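Long-range contact in lactate dehydrogenase, adjacent gene encodes predicted malate dehydrogenase (Cryptosporidium parvum, PDB 4ND1), which probably catalyses the NAD-dependent interconversion of (S)-lactate and pyruvate as a member of the lactate/malate dehydrogenase superfamily: residues V76-S81 / C119-L124. Numbering follows the deposited sequence.
Sequences VIITAS and CITNPL. With NAD (nicotinamide-adenine-dinucleotide), chain C.
Ile78 O takes two backbone donors where the neighbouring parallel strands 75-78 and 116-119 run out: Ile120 N at 2.8 Å, in the carbonyl plane, and Thr121 N at 3.2 Å, 22° off that plane. Next along, the hydroxyl Thr121 OG1 donates to Ala80 O at 2.8 Å; this side-chain-to-backbone bond keeps the two loops together beyond the last strand bridge, Ile78 with Cys119. Ile77 and Ile120 meet on one face of the sheet: Ile120 CD1 sits 3.6 Å from Ile77 CG2 and also meets the methyl of Thr79, while Ile19 of helix 14-26 packs against all three side chains. Ile78 and Cys119 lie on the other face. Thr79 OG1 bonds to Gly11 O in the glycine-rich loop.

The 119-124 loop holds the nicotinamide and its ribose. Carboxamide N7N donates almost straight to Ile120 O (3.3 Å, 171°), and Asn122 divides its amide: ND2 reaches NAD O2D (3.1 Å) and the bound oxamic acid, whereas OD1 accepts from Leu124 N in an Asx turn spanning the cis peptide before Pro123. Residues 79-81 run along the cofactor, small Ala80 against the adenine and Ser81 OG sharing a 3.0 Å hydrogen bond with NAD O3D; Asn97 bonds to the same serine oxygen. Both loops thus form part of the NAD site of a Rossmann-type domain, with strand order 3-2-1-4-5-6, in the lactate/malate dehydrogenase family.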
loop_
_atom_site.group_PDB
_atom_site.type_symbol
_atom_site.label_atom_id
_atom_site.label_comp_id
_atom_site.label_asym_id
_atom_site.label_seq_id
_atom_site.Cartn_x
_atom_site.Cartn_y
_atom_site.Cartn_z
ATOM N N VAL A 76 -19.659 -8.854 9.645
ATOM C CA VAL A 76 -20.441 -9.663 8.730
ATOM C C VAL A 76 -20.968 -8.746 7.639
ATOM O O VAL A 76 -21.610 -7.740 7.932
ATOM C CB VAL A 76 -21.629 -10.352 9.431
ATOM C CG1 VAL A 76 -22.505 -11.068 8.411
ATOM C CG2 VAL A 76 -21.131 -11.321 10.498
ATOM N N ILE A 77 -20.688 -9.100 6.388
ATOM C CA ILE A 77 -21.149 -8.335 5.243
ATOM C C ILE A 77 -22.147 -9.184 4.462
ATOM O O ILE A 77 -21.797 -10.246 3.947
ATOM C CB ILE A 77 -19.971 -7.915 4.339
ATOM C CG1 ILE A 77 -18.901 -7.197 5.169
ATOM C CG2 ILE A 77 -20.464 -7.023 3.208
ATOM C CD1 ILE A 77 -17.635 -6.863 4.404
ATOM N N ILE A 78 -23.389 -8.714 4.379
ATOM C CA ILE A 78 -24.468 -9.491 3.773
ATOM C C ILE A 78 -24.751 -9.048 2.338
ATOM O O ILE A 78 -25.275 -7.953 2.106
ATOM C CB ILE A 78 -25.766 -9.405 4.598
ATOM C CG1 ILE A 78 -25.491 -9.750 6.067
ATOM C CG2 ILE A 78 -26.820 -10.345 4.019
ATOM C CD1 ILE A 78 -26.678 -9.531 6.983
ATOM N N THR A 79 -24.415 -9.921 1.389
ATOM C CA THR A 79 -24.683 -9.706 -0.027
ATOM C C THR A 79 -25.730 -10.679 -0.580
ATOM O O THR A 79 -26.080 -10.602 -1.756
ATOM C CB THR A 79 -23.402 -9.895 -0.868
ATOM O OG1 THR A 79 -23.103 -11.292 -0.991
ATOM C CG2 THR A 79 -22.215 -9.172 -0.237
ATOM N N ALA A 80 -26.220 -11.593 0.258
ATOM C CA ALA A 80 -27.073 -12.693 -0.207
ATOM C C ALA A 80 -28.362 -12.167 -0.819
ATOM O O ALA A 80 -28.994 -11.281 -0.259
ATOM C CB ALA A 80 -27.381 -13.648 0.935
ATOM N N SER A 81 -28.743 -12.715 -1.970
ATOM C CA SER A 81 -29.898 -12.222 -2.712
ATOM C C SER A 81 -30.494 -13.288 -3.621
ATOM O O SER A 81 -29.790 -14.189 -4.073
ATOM C CB SER A 81 -29.482 -11.013 -3.556
ATOM O OG SER A 81 -30.550 -10.540 -4.362
ATOM N N CYS A 119 -24.979 -4.482 5.740
ATOM C CA CYS A 119 -25.893 -5.042 4.749
ATOM C C CYS A 119 -25.692 -4.384 3.386
ATOM O O CYS A 119 -25.422 -3.185 3.296
ATOM C CB CYS A 119 -27.343 -4.883 5.214
ATOM S SG CYS A 119 -28.555 -5.664 4.127
ATOM N N ILE A 120 -25.794 -5.192 2.333
ATOM C CA ILE A 120 -25.683 -4.722 0.949
ATOM C C ILE A 120 -26.928 -5.105 0.141
ATOM O O ILE A 120 -27.388 -4.325 -0.687
ATOM C CB ILE A 120 -24.410 -5.269 0.266
ATOM C CG1 ILE A 120 -23.169 -4.806 1.043
ATOM C CG2 ILE A 120 -24.338 -4.825 -1.193
ATOM C CD1 ILE A 120 -21.851 -5.253 0.454
ATOM N N THR A 121 -27.452 -6.308 0.386
ATOM C CA THR A 121 -28.693 -6.802 -0.213
ATOM C C THR A 121 -29.754 -5.714 -0.392
ATOM O O THR A 121 -30.066 -4.985 0.541
ATOM C CB THR A 121 -29.297 -7.921 0.664
ATOM O OG1 THR A 121 -28.289 -8.891 0.973
ATOM C CG2 THR A 121 -30.464 -8.604 -0.035
ATOM N N ASN A 122 -30.304 -5.620 -1.596
ATOM C CA ASN A 122 -31.387 -4.681 -1.889
ATOM C C ASN A 122 -32.768 -5.282 -1.599
ATOM O O ASN A 122 -32.900 -6.503 -1.534
ATOM C CB ASN A 122 -31.314 -4.228 -3.351
ATOM C CG ASN A 122 -30.444 -2.998 -3.538
ATOM O OD1 ASN A 122 -30.465 -2.081 -2.716
ATOM N ND2 ASN A 122 -29.689 -2.966 -4.627
ATOM N N PRO A 123 -33.797 -4.428 -1.399
ATOM C CA PRO A 123 -33.741 -2.958 -1.349
ATOM C C PRO A 123 -33.076 -2.489 -0.060
ATOM O O PRO A 123 -33.629 -2.665 1.032
ATOM C CB PRO A 123 -35.215 -2.542 -1.393
ATOM C CG PRO A 123 -35.946 -3.701 -0.809
ATOM C CD PRO A 123 -35.168 -4.929 -1.191
ATOM N N LEU A 124 -31.899 -1.885 -0.209
ATOM C CA LEU A 124 -30.937 -1.697 0.881
ATOM C C LEU A 124 -31.527 -1.232 2.210
ATOM O O LEU A 124 -31.409 -1.937 3.219
ATOM C CB LEU A 124 -29.832 -0.726 0.433
ATOM C CG LEU A 124 -28.624 -0.471 1.340
ATOM C CD1 LEU A 124 -28.899 0.553 2.437
ATOM C CD2 LEU A 124 -28.097 -1.770 1.932
HETATM P PA NAD C . -25.267 -12.291 -7.090
HETATM O O1A NAD C . -24.023 -12.203 -7.926
HETATM O O2A NAD C . -26.524 -12.896 -7.661
HETATM O O5B NAD C . -24.905 -13.020 -5.718
HETATM C C5B NAD C . -25.907 -13.357 -4.769
HETATM C C4B NAD C . -25.407 -14.586 -4.033
HETATM O O4B NAD C . -26.235 -14.842 -2.903
HETATM C C3B NAD C . -25.435 -15.841 -4.900
HETATM O O3B NAD C . -24.132 -16.424 -4.963
HETATM C C2B NAD C . -26.405 -16.777 -4.204
HETATM O O2B NAD C . -26.003 -18.148 -4.266
HETATM C C1B NAD C . -26.367 -16.258 -2.780
HETATM N N9A NAD C . -27.543 -16.617 -1.963
HETATM C C8A NAD C . -28.824 -16.772 -2.349
HETATM N N7A NAD C . -29.594 -17.101 -1.279
HETATM C C5A NAD C . -28.800 -17.152 -0.195
HETATM C C6A NAD C . -28.956 -17.435 1.247
HETATM N N6A NAD C . -30.164 -17.746 1.773
HETATM N N1A NAD C . -27.853 -17.374 2.026
HETATM C C2A NAD C . -26.637 -17.072 1.537
HETATM N N3A NAD C . -26.429 -16.807 0.236
HETATM C C4A NAD C . -27.449 -16.831 -0.656
HETATM O O3 NAD C . -25.680 -10.829 -6.551
HETATM P PN NAD C . -24.655 -9.597 -6.401
HETATM O O1N NAD C . -24.372 -9.042 -7.777
HETATM O O2N NAD C . -23.503 -9.994 -5.522
HETATM O O5D NAD C . -25.547 -8.551 -5.572
HETATM C C5D NAD C . -25.892 -8.872 -4.230
HETATM C C4D NAD C . -26.968 -7.922 -3.726
HETATM O O4D NAD C . -26.417 -6.609 -3.583
HETATM C C3D NAD C . -28.152 -7.792 -4.676
HETATM O O3D NAD C . -29.360 -7.871 -3.926
HETATM C C2D NAD C . -27.998 -6.416 -5.295
HETATM O O2D NAD C . -29.251 -5.822 -5.629
HETATM C C1D NAD C . -27.312 -5.662 -4.170
HETATM N N1N NAD C . -26.561 -4.451 -4.517
HETATM C C2N NAD C . -26.581 -3.460 -3.615
HETATM C C3N NAD C . -25.895 -2.270 -3.828
HETATM C C7N NAD C . -25.914 -1.167 -2.807
HETATM O O7N NAD C . -25.432 -0.090 -3.111
HETATM N N7N NAD C . -26.416 -1.351 -1.580
HETATM C C4N NAD C . -25.165 -2.126 -5.005
HETATM C C5N NAD C . -25.148 -3.166 -5.929
HETATM C C6N NAD C . -25.858 -4.330 -5.658
#